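Local coordinates for protein putative Phosphoglycerate mutase (PDB 3EOZ) that probably acts as a serine/threonine protein phosphatase of the histidine phosphatase (phosphoglycerate mutase-like) superfamily, this chain being the phosphatase-domain part of a longer, probably membrane-anchored protein, at residues B[131-135]-B[161-166]. Residues are numbered along the deposited sequence; the frame is centred on the assembly and turned at random.
Sequences INKAY and YFLCRA. With PO4 (phosphate ion), chain D.
Tyr135 enters the groove of helix 156-166 as a knob in a hole formed by Tyr161, Phe162, Arg165 and Ala166, a worked example of how one aromatic residue can join two helical segments, 131-135 and 161-166, whose axes here run at 65°. Its ring is carried toward helix 156-166 by a CG placed opposite the backbone N. CD of Arg165 lies over the ring, 3.6 Å from its centroid in a CH-pi contact, and the guanidinium continues over the CD2 and CE2 side, its plane 25° from that of the ring. Phe162 meets the same ring at its edge, CD1 to CD1 at 3.7 Å.

The tight, apolar half continues toward Ile131, whose CG1 sits over one face of the Tyr161 ring, 3.8 Å from the centroid. Ala134 CB touches Phe162 CZ at the phenyl edge. Leu26 of strand 22-28 also packs on Phe162, and Phe139 meets it edge-to-face.

The partly exposed side is polar. The extended chain of Arg165 brings NH1 within 2.7 Å of Asn132 OD1 in a nearly straight bond, the donor tilted 30° from the amide's carbonyl plane; NH1 also donates, more bent, to Tyr161 OH. A phosphate ion, probably from the crystallisation liquor, takes a bond from Arg165 NE to O4 (2.7 Å) and another from Tyr135 OH to O2 (2.8 Å). With the Tyr135 ring covering one face and bonds along its edge, the guanidinium is restrained in rotation, and its positive charge, with the tyrosine hydroxyl, could favour an anion at this helix junction, as the bound phosphate suggests.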
ATOM      1  N   ILE B 131      -7.249 -20.147  13.057  1.00 39.97           N
ATOM      2  CA  ILE B 131      -6.950 -19.413  11.836  1.00 39.27           C
ATOM      3  C   ILE B 131      -5.733 -20.023  11.094  1.00 38.61           C
ATOM      4  O   ILE B 131      -5.725 -20.112   9.834  1.00 37.92           O
ATOM      5  CB  ILE B 131      -6.791 -17.891  12.111  1.00 39.49           C
ATOM      6  CG1 ILE B 131      -6.881 -17.092  10.806  1.00 40.11           C
ATOM      7  CG2 ILE B 131      -5.495 -17.581  12.835  1.00 39.22           C
ATOM      8  CD1 ILE B 131      -8.232 -17.196  10.113  1.00 40.86           C
ATOM      9  N   ASN B 132      -4.740 -20.476  11.864  1.00 37.24           N
ATOM     10  CA  ASN B 132      -3.608 -21.188  11.290  1.00 37.50           C
ATOM     11  C   ASN B 132      -4.017 -22.480  10.586  1.00 37.21           C
ATOM     12  O   ASN B 132      -3.488 -22.806   9.529  1.00 36.97           O
ATOM     13  CB  ASN B 132      -2.561 -21.545  12.337  1.00 37.43           C
ATOM     14  CG  ASN B 132      -1.318 -22.148  11.713  1.00 39.07           C
ATOM     15  OD1 ASN B 132      -0.466 -21.426  11.192  1.00 40.89           O
ATOM     16  ND2 ASN B 132      -1.212 -23.475  11.739  1.00 40.20           N
ATOM     17  N   LYS B 133      -4.938 -23.209  11.208  1.00 36.93           N
ATOM     18  CA  LYS B 133      -5.498 -24.416  10.655  1.00 36.90           C
ATOM     19  C   LYS B 133      -6.247 -24.126   9.344  1.00 36.55           C
ATOM     20  O   LYS B 133      -6.095 -24.864   8.390  1.00 36.20           O
ATOM     21  CB  LYS B 133      -6.419 -25.085  11.685  1.00 36.87           C
ATOM     22  CG  LYS B 133      -7.046 -26.419  11.222  1.00 39.08           C
ATOM     23  CD  LYS B 133      -6.005 -27.395  10.687  1.00 41.44           C
ATOM     24  CE  LYS B 133      -6.586 -28.787  10.399  1.00 43.53           C
ATOM     25  NZ  LYS B 133      -7.411 -28.824   9.167  1.00 43.18           N
ATOM     26  N   ALA B 134      -7.035 -23.059   9.306  1.00 36.32           N
ATOM     27  CA  ALA B 134      -7.723 -22.671   8.082  1.00 37.13           C
ATOM     28  C   ALA B 134      -6.730 -22.267   6.994  1.00 37.69           C
ATOM     29  O   ALA B 134      -6.903 -22.617   5.817  1.00 37.71           O
ATOM     30  CB  ALA B 134      -8.693 -21.525   8.342  1.00 36.78           C
ATOM     31  N   TYR B 135      -5.700 -21.517   7.387  1.00 38.04           N
ATOM     32  CA  TYR B 135      -4.694 -21.056   6.439  1.00 38.19           C
ATOM     33  C   TYR B 135      -4.064 -22.242   5.727  1.00 37.97           C
ATOM     34  O   TYR B 135      -3.932 -22.248   4.520  1.00 38.22           O
ATOM     35  CB  TYR B 135      -3.606 -20.223   7.146  1.00 38.63           C
ATOM     36  CG  TYR B 135      -2.531 -19.762   6.198  1.00 37.83           C
ATOM     37  CD1 TYR B 135      -2.799 -18.787   5.247  1.00 38.80           C
ATOM     38  CD2 TYR B 135      -1.260 -20.331   6.224  1.00 37.57           C
ATOM     39  CE1 TYR B 135      -1.812 -18.373   4.352  1.00 40.78           C
ATOM     40  CE2 TYR B 135      -0.268 -19.927   5.336  1.00 37.89           C
ATOM     41  CZ  TYR B 135      -0.548 -18.952   4.403  1.00 38.99           C
ATOM     42  OH  TYR B 135       0.414 -18.546   3.515  1.00 39.20           O
ATOM     43  N   TYR B 161      -5.504 -11.687   7.342  1.00 37.49           N
ATOM     44  CA  TYR B 161      -4.536 -12.647   7.879  1.00 36.63           C
ATOM     45  C   TYR B 161      -3.977 -13.503   6.735  1.00 35.92           C
ATOM     46  O   TYR B 161      -2.778 -13.560   6.543  1.00 35.94           O
ATOM     47  CB  TYR B 161      -5.173 -13.529   8.962  1.00 36.44           C
ATOM     48  CG  TYR B 161      -4.267 -14.628   9.501  1.00 37.44           C
ATOM     49  CD1 TYR B 161      -4.121 -15.826   8.828  1.00 38.19           C
ATOM     50  CD2 TYR B 161      -3.586 -14.477  10.721  1.00 38.65           C
ATOM     51  CE1 TYR B 161      -3.298 -16.835   9.316  1.00 39.55           C
ATOM     52  CE2 TYR B 161      -2.757 -15.477  11.216  1.00 38.15           C
ATOM     53  CZ  TYR B 161      -2.620 -16.656  10.509  1.00 40.12           C
ATOM     54  OH  TYR B 161      -1.802 -17.660  10.985  1.00 42.19           O
ATOM     55  N   PHE B 162      -4.847 -14.135   5.955  1.00 34.79           N
ATOM     56  CA  PHE B 162      -4.402 -14.958   4.828  1.00 33.98           C
ATOM     57  C   PHE B 162      -3.428 -14.241   3.913  1.00 33.39           C
ATOM     58  O   PHE B 162      -2.383 -14.777   3.572  1.00 32.86           O
ATOM     59  CB  PHE B 162      -5.600 -15.446   3.979  1.00 33.85           C
ATOM     60  CG  PHE B 162      -6.466 -16.502   4.650  1.00 33.48           C
ATOM     61  CD1 PHE B 162      -6.059 -17.165   5.817  1.00 33.28           C
ATOM     62  CD2 PHE B 162      -7.695 -16.835   4.104  1.00 33.58           C
ATOM     63  CE1 PHE B 162      -6.860 -18.132   6.405  1.00 33.10           C
ATOM     64  CE2 PHE B 162      -8.503 -17.811   4.692  1.00 33.13           C
ATOM     65  CZ  PHE B 162      -8.083 -18.456   5.841  1.00 32.84           C
ATOM     66  N   LEU B 163      -3.775 -13.034   3.502  1.00 33.60           N
ATOM     67  CA  LEU B 163      -3.000 -12.350   2.466  1.00 33.64           C
ATOM     68  C   LEU B 163      -1.740 -11.726   3.031  1.00 33.70           C
ATOM     69  O   LEU B 163      -0.691 -11.761   2.387  1.00 33.69           O
ATOM     70  CB  LEU B 163      -3.851 -11.313   1.736  1.00 33.53           C
ATOM     71  CG  LEU B 163      -4.953 -11.900   0.845  1.00 33.65           C
ATOM     72  CD1 LEU B 163      -5.760 -10.786   0.187  1.00 32.19           C
ATOM     73  CD2 LEU B 163      -4.370 -12.788  -0.213  1.00 33.21           C
ATOM     74  N   CYS B 164      -1.820 -11.164   4.235  1.00 33.82           N
ATOM     75  CA  CYS B 164      -0.593 -10.673   4.884  1.00 34.35           C
ATOM     76  C   CYS B 164       0.426 -11.804   4.966  1.00 34.42           C
ATOM     77  O   CYS B 164       1.622 -11.626   4.675  1.00 33.88           O
ATOM     78  CB  CYS B 164      -0.864 -10.097   6.290  1.00 33.78           C
ATOM     79  SG  CYS B 164      -1.627  -8.462   6.271  1.00 34.46           S
ATOM     80  N   ARG B 165      -0.072 -12.976   5.341  1.00 34.86           N
ATOM     81  CA  ARG B 165       0.775 -14.142   5.511  1.00 35.54           C
ATOM     82  C   ARG B 165       1.226 -14.727   4.151  1.00 35.60           C
ATOM     83  O   ARG B 165       2.420 -14.892   3.915  1.00 35.99           O
ATOM     84  CB  ARG B 165       0.047 -15.164   6.370  1.00 35.68           C
ATOM     85  CG  ARG B 165       0.837 -16.395   6.593  1.00 37.64           C
ATOM     86  CD  ARG B 165       0.242 -17.286   7.678  1.00 38.80           C
ATOM     87  NE  ARG B 165       1.031 -18.521   7.751  1.00 39.36           N
ATOM     88  CZ  ARG B 165       0.777 -19.533   8.565  1.00 39.57           C
ATOM     89  NH1 ARG B 165      -0.256 -19.484   9.396  1.00 40.75           N
ATOM     90  NH2 ARG B 165       1.544 -20.610   8.522  1.00 40.64           N
ATOM     91  N   ALA B 166       0.294 -14.975   3.236  1.00 34.95           N
ATOM     92  CA  ALA B 166       0.656 -15.596   1.948  1.00 34.31           C
ATOM     93  C   ALA B 166       1.563 -14.712   1.101  1.00 33.83           C
ATOM     94  O   ALA B 166       2.463 -15.200   0.408  1.00 33.24           O
ATOM     95  CB  ALA B 166      -0.626 -15.988   1.136  1.00 33.79           C
TER
HETATM   96  P   PO4 D 215       3.844 -19.247   5.180  1.00 74.29           P
HETATM   97  O1  PO4 D 215       5.277 -18.800   4.974  1.00 75.67           O
HETATM   98  O2  PO4 D 215       3.115 -19.248   3.846  1.00 71.17           O
HETATM   99  O3  PO4 D 215       3.860 -20.645   5.742  1.00 74.99           O
HETATM  100  O4  PO4 D 215       3.205 -18.344   6.211  1.00 73.20           O